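Local coordinates for protein GDP-6-deoxy-D-mannose reductase (Pseudomonas aeruginosa, PDB 6X3B) that binds NADPH and probably reduces GDP-4-dehydro-6-deoxy-D-mannose to GDP-D-rhamnose for the O-antigen of the outer-membrane lipopolysaccharide, at residues A50-P55 and E72-V77; A110-G115 and E169-L174; D127-V132 and L137-E142; A196-R201 and G205-R210. All coordinates share one frame; numbering follows the deposited sequence.

How the contacts relate
The first two contacts lie in the nucleotide-binding half of the chain and touch each other, Val77 CG2 packing on Leu111 CD1 at 4.0 Å; both reach the same mainly parallel sheet. Contact 1 is partly buried van der Waals packing of one leucine on a proline and a glutamate. Contact 2 is also partly buried but mixes a tryptophan with a surface salt bridge. Contact 3, in the loop region between strand 119-123 and helix 150-169, is the buried one, apolar apart from a tyrosine hydroxyl. Its centre is 33 Å from that of contact 1. Contact 4, at the surface on helix 191-203, is held by hydrogen bonds instead, with nearest atoms about 21 Å from contact 3.

Contact 1: A50-P55 and E72-V77; sequences ALLPVP and ELPDAV
With chi1 at -69° the CG of Leu52 lies anti to its carbonyl carbon, and chi2 of 170° spreads the two methyls toward different parts of 72-77: CD1 reaches Pro74 and CD2 faces Glu72. Glu72 takes a similar first torsion (chi1 -51°) and an extended chain beyond it, which carries its carboxylate out at a slant to the leucine, near CD2. The setting is the edge of the Rossmann-type parallel sheet that carries the dinucleotide in this family. Strands 49-51 and 76-79 both pair with strand 23-28, one along each of its two edges, so Leu52, just past the end of the first, and Pro74, just before the second, meet across the start of the strand that runs between them. Arg24 belongs to the same strand: Leu52 packs on it, and its NE makes a salt bridge with Glu72 OE1, while Pro74 packs on Phe26. The leucine and proline side chains cross at about a right angle, and Leu52 CD1 stands 3.7 Å from Pro74 CB. Leu52 CD1 is also 3.7 Å from Glu72 O, a backbone atom. Both Leu52 and Pro74 are buried, whereas Glu72 is exposed at the border of the patch. Its carboxylate meets both the guanidinium of Arg24 and a methyl, with Leu52 CD2 3.9 Å from Glu72 OE1.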
# COMPACT_ATOMS: atom_id res chain seq x y z
N ALA A 50 26.26 -16.59 -2.76
CA ALA A 50 27.50 -15.98 -2.29
C ALA A 50 27.19 -14.56 -1.86
O ALA A 50 26.81 -13.73 -2.70
CB ALA A 50 28.58 -15.98 -3.37
N LEU A 51 27.39 -14.27 -0.58
CA LEU A 51 27.05 -12.96 -0.03
C LEU A 51 28.05 -11.91 -0.50
O LEU A 51 29.25 -12.02 -0.24
CB LEU A 51 27.00 -13.02 1.49
CG LEU A 51 26.53 -11.72 2.17
CD1 LEU A 51 25.10 -11.30 1.71
CD2 LEU A 51 26.57 -11.86 3.69
N LEU A 52 27.55 -10.87 -1.17
CA LEU A 52 28.42 -9.80 -1.63
C LEU A 52 28.85 -8.91 -0.46
O LEU A 52 28.06 -8.66 0.45
CB LEU A 52 27.74 -8.95 -2.70
CG LEU A 52 27.51 -9.66 -4.04
CD1 LEU A 52 26.59 -8.79 -4.91
CD2 LEU A 52 28.85 -9.95 -4.73
N PRO A 53 30.08 -8.40 -0.49
CA PRO A 53 30.49 -7.43 0.53
C PRO A 53 29.77 -6.10 0.34
O PRO A 53 29.28 -5.76 -0.74
CB PRO A 53 32.00 -7.29 0.30
CG PRO A 53 32.17 -7.62 -1.17
CD PRO A 53 31.16 -8.72 -1.44
N VAL A 54 29.69 -5.35 1.43
CA VAL A 54 29.14 -4.00 1.41
C VAL A 54 30.33 -3.04 1.36
O VAL A 54 31.10 -2.99 2.33
CB VAL A 54 28.26 -3.74 2.63
CG1 VAL A 54 27.57 -2.37 2.51
CG2 VAL A 54 27.22 -4.85 2.76
N PRO A 55 30.54 -2.31 0.26
CA PRO A 55 31.77 -1.52 0.12
C PRO A 55 31.92 -0.39 1.13
O PRO A 55 33.06 -0.01 1.43
CB PRO A 55 31.66 -0.96 -1.31
CG PRO A 55 30.73 -1.86 -2.02
CD PRO A 55 29.76 -2.37 -0.99
N GLU A 72 30.62 -5.90 -8.09
CA GLU A 72 30.01 -7.03 -8.78
C GLU A 72 28.49 -6.95 -8.65
O GLU A 72 27.97 -6.69 -7.56
CB GLU A 72 30.51 -8.36 -8.23
CG GLU A 72 32.04 -8.49 -8.16
CD GLU A 72 32.50 -9.91 -7.89
OE1 GLU A 72 31.74 -10.70 -7.26
OE2 GLU A 72 33.63 -10.25 -8.30
N LEU A 73 27.78 -7.21 -9.76
CA LEU A 73 26.32 -7.07 -9.81
C LEU A 73 25.64 -8.23 -9.08
O LEU A 73 25.98 -9.39 -9.34
CB LEU A 73 25.85 -7.02 -11.25
CG LEU A 73 24.36 -6.76 -11.47
CD1 LEU A 73 24.07 -5.30 -11.23
CD2 LEU A 73 23.93 -7.18 -12.88
N PRO A 74 24.69 -7.97 -8.19
CA PRO A 74 23.97 -9.09 -7.57
C PRO A 74 23.01 -9.74 -8.56
O PRO A 74 22.42 -9.07 -9.42
CB PRO A 74 23.22 -8.44 -6.40
CG PRO A 74 23.12 -6.99 -6.76
CD PRO A 74 24.32 -6.66 -7.62
N ASP A 75 22.89 -11.06 -8.46
CA ASP A 75 21.82 -11.80 -9.12
C ASP A 75 20.52 -11.72 -8.33
O ASP A 75 19.43 -11.92 -8.89
CB ASP A 75 22.21 -13.26 -9.25
CG ASP A 75 23.41 -13.43 -10.11
OD1 ASP A 75 23.30 -13.08 -11.29
OD2 ASP A 75 24.46 -13.86 -9.59
N ALA A 76 20.63 -11.48 -7.03
CA ALA A 76 19.47 -11.44 -6.16
C ALA A 76 19.74 -10.47 -5.03
O ALA A 76 20.89 -10.28 -4.62
CB ALA A 76 19.14 -12.83 -5.58
N VAL A 77 18.68 -9.87 -4.52
CA VAL A 77 18.73 -8.92 -3.43
C VAL A 77 17.68 -9.35 -2.42
O VAL A 77 16.56 -9.69 -2.80
CB VAL A 77 18.47 -7.49 -3.94
CG1 VAL A 77 18.42 -6.50 -2.78
CG2 VAL A 77 19.57 -7.10 -4.93

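Contact 2: A110-G115 and E169-L174; sequences ALKARG and EGWRVL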
# COMPACT_ATOMS: atom_id res chain seq x y z
N ALA A 110 18.59 2.79 -7.66
CA ALA A 110 20.03 2.59 -7.71
C ALA A 110 20.39 1.26 -8.38
O ALA A 110 21.30 1.19 -9.21
CB ALA A 110 20.62 2.65 -6.29
N LEU A 111 19.69 0.18 -7.99
CA LEU A 111 19.88 -1.11 -8.64
C LEU A 111 19.61 -1.02 -10.14
O LEU A 111 20.38 -1.53 -10.97
CB LEU A 111 18.98 -2.17 -8.00
CG LEU A 111 19.42 -2.70 -6.62
CD1 LEU A 111 18.28 -3.39 -5.88
CD2 LEU A 111 20.62 -3.64 -6.75
N LYS A 112 18.51 -0.35 -10.51
CA LYS A 112 18.17 -0.19 -11.92
C LYS A 112 19.28 0.53 -12.67
O LYS A 112 19.72 0.08 -13.74
CB LYS A 112 16.85 0.58 -12.05
CG LYS A 112 16.39 0.72 -13.53
CD LYS A 112 15.02 1.41 -13.66
CE LYS A 112 14.70 1.68 -15.14
NZ LYS A 112 13.41 2.40 -15.32
N ALA A 113 19.77 1.65 -12.11
CA ALA A 113 20.80 2.42 -12.80
C ALA A 113 22.08 1.61 -12.98
O ALA A 113 22.80 1.80 -13.97
CB ALA A 113 21.10 3.71 -12.03
N ARG A 114 22.38 0.72 -12.03
CA ARG A 114 23.58 -0.10 -12.11
C ARG A 114 23.45 -1.23 -13.13
O ARG A 114 24.47 -1.78 -13.58
CB ARG A 114 23.89 -0.66 -10.72
CG ARG A 114 24.95 -1.77 -10.67
CD ARG A 114 26.36 -1.26 -10.94
NE ARG A 114 27.34 -2.34 -10.80
CZ ARG A 114 27.55 -3.27 -11.74
NH1 ARG A 114 26.86 -3.23 -12.88
NH2 ARG A 114 28.43 -4.24 -11.53
N GLY A 115 22.24 -1.58 -13.54
CA GLY A 115 22.01 -2.65 -14.50
C GLY A 115 21.39 -3.89 -13.91
O GLY A 115 21.26 -4.90 -14.62
N GLU A 169 9.44 -3.32 -14.70
CA GLU A 169 10.81 -3.58 -15.14
C GLU A 169 11.05 -5.01 -15.61
O GLU A 169 12.08 -5.27 -16.24
CB GLU A 169 11.81 -3.24 -14.04
CG GLU A 169 11.73 -1.78 -13.57
CD GLU A 169 12.08 -0.80 -14.68
OE1 GLU A 169 12.92 -1.15 -15.52
OE2 GLU A 169 11.54 0.33 -14.69
N GLY A 170 10.14 -5.94 -15.32
CA GLY A 170 10.37 -7.33 -15.66
C GLY A 170 11.24 -8.11 -14.69
O GLY A 170 11.59 -9.25 -14.98
N TRP A 171 11.61 -7.53 -13.56
CA TRP A 171 12.39 -8.26 -12.57
C TRP A 171 11.54 -9.33 -11.90
O TRP A 171 10.30 -9.23 -11.83
CB TRP A 171 12.93 -7.32 -11.49
CG TRP A 171 13.78 -6.20 -12.00
CD1 TRP A 171 14.19 -6.00 -13.28
CD2 TRP A 171 14.30 -5.12 -11.23
NE1 TRP A 171 14.94 -4.85 -13.36
CE2 TRP A 171 15.02 -4.29 -12.11
CE3 TRP A 171 14.22 -4.76 -9.88
CZ2 TRP A 171 15.69 -3.14 -11.69
CZ3 TRP A 171 14.87 -3.60 -9.45
CH2 TRP A 171 15.59 -2.81 -10.36
N ARG A 172 12.21 -10.35 -11.38
CA ARG A 172 11.59 -11.37 -10.54
C ARG A 172 11.49 -10.82 -9.12
O ARG A 172 12.47 -10.83 -8.36
CB ARG A 172 12.41 -12.65 -10.58
CG ARG A 172 11.88 -13.77 -9.70
CD ARG A 172 12.44 -15.13 -10.13
NE ARG A 172 12.09 -16.22 -9.23
CZ ARG A 172 12.90 -16.67 -8.28
NH1 ARG A 172 14.09 -16.09 -8.09
NH2 ARG A 172 12.55 -17.69 -7.51
N VAL A 173 10.30 -10.34 -8.75
CA VAL A 173 10.04 -9.75 -7.45
C VAL A 173 9.23 -10.72 -6.63
O VAL A 173 8.21 -11.25 -7.09
CB VAL A 173 9.31 -8.40 -7.57
CG1 VAL A 173 8.97 -7.88 -6.18
CG2 VAL A 173 10.18 -7.42 -8.34
N LEU A 174 9.67 -10.94 -5.40
CA LEU A 174 8.99 -11.79 -4.45
C LEU A 174 8.76 -11.01 -3.16
O LEU A 174 9.55 -10.13 -2.80
CB LEU A 174 9.82 -13.04 -4.12
CG LEU A 174 10.40 -13.78 -5.33
CD1 LEU A 174 11.56 -14.65 -4.86
CD2 LEU A 174 9.30 -14.64 -5.96
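Trp171 turns the edge of its six-membered ring toward the helix that ends at Arg114, and Lys112 sits against that edge. The lysine CA lies in the indole plane, and Lys112 CB is 3.9 Å from Trp171 CZ2. The backbone Lys112 N also comes up at this edge, 3.8 Å from Trp171 CH2. The preceding residue, Leu111, brings its CB obliquely to the same ring corner, 4.2 Å from Trp171 CH2. One face of the indole is occupied within its own segment by Glu169 CB, offset toward the rim. This is the helix-against-sheet layering of a Rossmann-type domain: helix 93-114 packs beside the end of helix 150-169 and the start of strand 172-182, with Phe116 meeting Trp171 edge-to-face and Trp165 meeting it at an inclined angle. Each helix is followed by a glycine of positive phi, Gly115 in a Schellman motif and Gly170 just before the tryptophan. At the rim, Lys112 runs fully extended, its CG anti to the backbone N (chi1 -177°), and crosses the bent Glu169 at about a right angle. Lys112 NZ donates to Glu169 OE2 at 2.9 Å in a salt bridge, meeting the oxygen from above the carboxylate plane, 37° out of it.

Contact 3: D127-V132 and L137-E142; sequences DVYGQV and LPIHEE
The hydroxyl of Tyr129, held by hydrogen bonds to Asn246 OD1 and Arg177 NH1, rests against the backbone of 137-142, with Tyr129 OH 3.6 Å from Glu141 CA. His140 O is also close, though it is not a hydrogen-bonding partner. Glu141 turns its carboxylate to the same neighbour as the tyrosine: its OE2 accepts from the backbone N of Asn246, so Asn246 ties both segments to strand 244-247. Behind the hydroxyl the ring is covered on one face by Ile139. Ile139 CG2 stands over the centre of the ring, 3.4 Å from the Tyr129 centroid and only 4° off the ring normal, a CH-pi contact of nearly ideal geometry. The isoleucine owes this to its first torsion: CG2 is anti to the backbone N, while CG1, at chi1 -63°, goes the other way, toward Val132. The two segments belong to the long excursion between strand 119-123 and helix 150-169 of the Rossmann-type domain, folded back on itself so that Tyr129 and Ile139 both touch Phe179 of strand 172-182. Farther along, the pairing is aliphatic. Both methyls of Val132 pack on Ile139, Val132 CG2 lying 3.7 Å from Ile139 CD1, and Val132 CG1 also meets Leu137 CD2 at 3.9 Å. Leu137 precedes a cis peptide bond to Pro138, and beyond Ile139 the chain continues to Glu142, which packs on Ile144 of the second subunit.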
# COMPACT_ATOMS: atom_id res chain seq x y z
N ASP A 127 2.39 -8.39 10.10
CA ASP A 127 1.66 -7.31 10.75
C ASP A 127 0.80 -6.53 9.76
O ASP A 127 -0.11 -5.82 10.19
CB ASP A 127 2.66 -6.38 11.47
CG ASP A 127 2.00 -5.46 12.49
OD1 ASP A 127 1.08 -5.90 13.23
OD2 ASP A 127 2.41 -4.27 12.58
N VAL A 128 1.03 -6.66 8.44
CA VAL A 128 0.17 -5.93 7.50
C VAL A 128 -1.28 -6.40 7.58
O VAL A 128 -2.18 -5.63 7.21
CB VAL A 128 0.67 -6.05 6.05
CG1 VAL A 128 2.07 -5.46 5.89
CG2 VAL A 128 0.63 -7.52 5.60
N TYR A 129 -1.54 -7.63 8.03
CA TYR A 129 -2.91 -8.11 7.98
C TYR A 129 -3.83 -7.36 8.95
O TYR A 129 -5.02 -7.21 8.66
CB TYR A 129 -2.97 -9.61 8.26
CG TYR A 129 -2.43 -10.46 7.13
CD1 TYR A 129 -3.14 -10.62 5.94
CD2 TYR A 129 -1.20 -11.09 7.25
CE1 TYR A 129 -2.64 -11.41 4.90
CE2 TYR A 129 -0.68 -11.86 6.22
CZ TYR A 129 -1.41 -12.02 5.05
OH TYR A 129 -0.90 -12.78 4.04
N GLY A 130 -3.31 -6.89 10.08
CA GLY A 130 -4.18 -6.22 11.04
C GLY A 130 -5.09 -7.19 11.79
O GLY A 130 -4.72 -8.32 12.10
N GLN A 131 -6.30 -6.73 12.08
CA GLN A 131 -7.24 -7.52 12.87
C GLN A 131 -7.84 -8.60 11.99
O GLN A 131 -8.36 -8.31 10.91
CB GLN A 131 -8.33 -6.63 13.46
CG GLN A 131 -9.03 -7.20 14.68
CD GLN A 131 -9.53 -6.11 15.61
OE1 GLN A 131 -10.57 -5.52 15.36
NE2 GLN A 131 -8.77 -5.83 16.67
N VAL A 132 -7.76 -9.85 12.43
CA VAL A 132 -8.28 -10.97 11.66
C VAL A 132 -9.23 -11.75 12.56
O VAL A 132 -8.89 -12.06 13.70
CB VAL A 132 -7.16 -11.87 11.11
CG1 VAL A 132 -7.75 -13.10 10.47
CG2 VAL A 132 -6.33 -11.11 10.07
N LEU A 137 -8.93 -17.64 10.50
CA LEU A 137 -7.67 -18.33 10.71
C LEU A 137 -7.72 -19.71 10.06
O LEU A 137 -8.78 -20.35 10.02
CB LEU A 137 -7.38 -18.47 12.20
CG LEU A 137 -7.24 -17.18 13.01
CD1 LEU A 137 -6.79 -17.51 14.41
CD2 LEU A 137 -6.26 -16.20 12.37
N PRO A 138 -6.58 -20.21 9.53
CA PRO A 138 -5.27 -19.55 9.49
C PRO A 138 -5.18 -18.50 8.38
O PRO A 138 -5.77 -18.68 7.31
CB PRO A 138 -4.31 -20.70 9.22
CG PRO A 138 -5.12 -21.67 8.38
CD PRO A 138 -6.56 -21.53 8.88
N ILE A 139 -4.43 -17.43 8.64
CA ILE A 139 -4.33 -16.32 7.70
C ILE A 139 -3.67 -16.79 6.41
O ILE A 139 -2.59 -17.38 6.43
CB ILE A 139 -3.54 -15.16 8.32
CG1 ILE A 139 -4.26 -14.62 9.55
CG2 ILE A 139 -3.25 -14.09 7.27
CD1 ILE A 139 -3.50 -13.56 10.26
N HIS A 140 -4.30 -16.50 5.28
CA HIS A 140 -3.76 -16.85 3.98
C HIS A 140 -3.58 -15.59 3.15
O HIS A 140 -4.15 -14.53 3.46
CB HIS A 140 -4.67 -17.85 3.26
CG HIS A 140 -6.06 -17.35 3.08
ND1 HIS A 140 -6.51 -16.81 1.89
CD2 HIS A 140 -7.10 -17.27 3.94
CE1 HIS A 140 -7.77 -16.43 2.03
NE2 HIS A 140 -8.15 -16.70 3.27
N GLU A 141 -2.80 -15.70 2.08
CA GLU A 141 -2.37 -14.53 1.32
C GLU A 141 -3.50 -13.87 0.54
O GLU A 141 -3.31 -12.77 0.01
CB GLU A 141 -1.24 -14.91 0.37
CG GLU A 141 0.07 -15.28 1.08
CD GLU A 141 0.13 -16.74 1.51
OE1 GLU A 141 -0.92 -17.41 1.57
OE2 GLU A 141 1.25 -17.20 1.83
N GLU A 142 -4.67 -14.49 0.45
CA GLU A 142 -5.79 -13.89 -0.27
C GLU A 142 -6.67 -13.05 0.65
O GLU A 142 -7.66 -12.47 0.20
CB GLU A 142 -6.62 -14.97 -0.96
CG GLU A 142 -5.90 -15.62 -2.13
CD GLU A 142 -5.46 -14.59 -3.16
OE1 GLU A 142 -6.29 -13.73 -3.52
OE2 GLU A 142 -4.29 -14.64 -3.59

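Contact 4: A196-R201 and G205-R210; sequences ARQIAR and GLQANR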
# COMPACT_ATOMS: atom_id res chain seq x y z
N ALA A 196 13.07 -13.88 28.39
CA ALA A 196 14.33 -14.63 28.40
C ALA A 196 15.44 -13.82 29.06
O ALA A 196 16.19 -14.35 29.89
CB ALA A 196 14.73 -15.01 26.98
N ARG A 197 15.56 -12.54 28.70
CA ARG A 197 16.60 -11.71 29.32
C ARG A 197 16.44 -11.71 30.83
O ARG A 197 17.41 -11.95 31.57
CB ARG A 197 16.55 -10.29 28.76
CG ARG A 197 17.66 -9.38 29.29
CD ARG A 197 17.43 -7.93 28.89
NE ARG A 197 16.10 -7.49 29.27
CZ ARG A 197 15.79 -7.01 30.48
NH1 ARG A 197 16.73 -6.89 31.41
NH2 ARG A 197 14.54 -6.65 30.75
N GLN A 198 15.22 -11.49 31.32
CA GLN A 198 14.99 -11.41 32.76
C GLN A 198 15.25 -12.74 33.45
O GLN A 198 15.76 -12.77 34.58
CB GLN A 198 13.57 -10.93 33.02
CG GLN A 198 13.40 -9.45 32.72
CD GLN A 198 12.04 -8.94 33.12
OE1 GLN A 198 11.76 -8.73 34.30
NE2 GLN A 198 11.16 -8.77 32.14
N ILE A 199 14.89 -13.85 32.82
CA ILE A 199 15.09 -15.14 33.44
C ILE A 199 16.58 -15.47 33.53
O ILE A 199 17.04 -16.03 34.53
CB ILE A 199 14.30 -16.22 32.68
CG1 ILE A 199 12.81 -16.05 32.95
CG2 ILE A 199 14.78 -17.60 33.05
CD1 ILE A 199 11.93 -16.90 32.10
N ALA A 200 17.35 -15.12 32.50
CA ALA A 200 18.80 -15.29 32.58
C ALA A 200 19.38 -14.47 33.73
O ALA A 200 20.36 -14.89 34.36
CB ALA A 200 19.47 -14.92 31.26
N ARG A 201 18.81 -13.29 34.00
CA ARG A 201 19.26 -12.50 35.14
C ARG A 201 18.90 -13.19 36.45
O ARG A 201 19.69 -13.16 37.41
CB ARG A 201 18.67 -11.09 35.07
CG ARG A 201 19.26 -10.26 33.94
CD ARG A 201 18.53 -8.94 33.71
NE ARG A 201 18.37 -8.18 34.94
CZ ARG A 201 19.30 -7.37 35.43
NH1 ARG A 201 20.47 -7.23 34.80
NH2 ARG A 201 19.07 -6.72 36.56
N GLY A 205 21.25 -14.52 39.79
CA GLY A 205 20.96 -13.74 40.98
C GLY A 205 20.98 -12.24 40.80
O GLY A 205 21.21 -11.51 41.77
N LEU A 206 20.75 -11.75 39.58
CA LEU A 206 20.76 -10.32 39.30
C LEU A 206 19.38 -9.67 39.42
O LEU A 206 19.30 -8.44 39.36
CB LEU A 206 21.32 -10.05 37.90
CG LEU A 206 22.80 -10.39 37.75
CD1 LEU A 206 23.27 -10.17 36.33
CD2 LEU A 206 23.62 -9.56 38.72
N GLN A 207 18.32 -10.46 39.59
CA GLN A 207 17.00 -9.90 39.83
C GLN A 207 16.11 -10.98 40.41
O GLN A 207 16.38 -12.17 40.25
CB GLN A 207 16.38 -9.32 38.54
CG GLN A 207 15.47 -10.26 37.77
CD GLN A 207 14.89 -9.60 36.53
OE1 GLN A 207 15.63 -9.07 35.70
NE2 GLN A 207 13.56 -9.61 36.41
N ALA A 208 15.07 -10.55 41.12
CA ALA A 208 14.20 -11.48 41.82
C ALA A 208 13.42 -12.34 40.83
O ALA A 208 13.20 -11.97 39.68
CB ALA A 208 13.23 -10.72 42.72
N ASN A 209 13.00 -13.52 41.31
CA ASN A 209 12.24 -14.49 40.48
C ASN A 209 10.81 -13.97 40.27
O ASN A 209 9.87 -14.70 40.63
CB ASN A 209 12.26 -15.89 41.09
CG ASN A 209 13.62 -16.54 41.02
OD1 ASN A 209 14.64 -15.86 41.08
ND2 ASN A 209 13.65 -17.85 40.88
N ARG A 210 10.68 -12.77 39.71
CA ARG A 210 9.34 -12.16 39.46
C ARG A 210 9.30 -11.60 38.04
O ARG A 210 10.25 -10.90 37.65
CB ARG A 210 9.10 -11.04 40.47
CG ARG A 210 8.35 -11.48 41.72
CD ARG A 210 8.43 -10.45 42.83
NE ARG A 210 7.94 -9.15 42.40
CZ ARG A 210 6.67 -8.78 42.41
NH1 ARG A 210 5.74 -9.62 42.84
NH2 ARG A 210 6.32 -7.57 42.00
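Three hydrogen bonds join helix 191-203 to the chain that leaves it, and two of them run through the amide of Gln207. Its nitrogen faces Gln198: Gln207 NE2 donates to Gln198 OE1 at 2.9 Å, in the carbonyl plane and on a lone pair of that oxygen, with the acceptor almost in the plane of the donating amide. The two amide planes are nevertheless turned 41° apart. Gln198 uses its other end as well, NE2 bonding to Ser194 OG one turn earlier in the helix. The oxygen of the same Gln207 amide takes Arg201, the NE to OE1 distance being 3.0 Å. Here the acceptor is in the guanidinium plane, at its edge, while the two flat groups stand 65° apart. Both ends of the amide are thus used, which fixes which way round it lies. A bend at chi3 of 51° in the otherwise extended arginine chain turns NE to the glutamine oxygen, the two side chains crossing at about a right angle.

Packing is lighter. Leu206 CB lies over the centre of one face of the Arg201 guanidinium, about 4.1 Å above its plane, and also 4.0 Å from Arg201 CB.

The backbone bond closes the helix. Leu206 N donates to Arg201 O at 2.8 Å, and Gly205 N bonds back to Met202 O, the glycine having positive phi. Those two bonds and the glycine in the C-prime position make a Schellman motif, here turning the chain out of helix 191-203 toward strand 210-213.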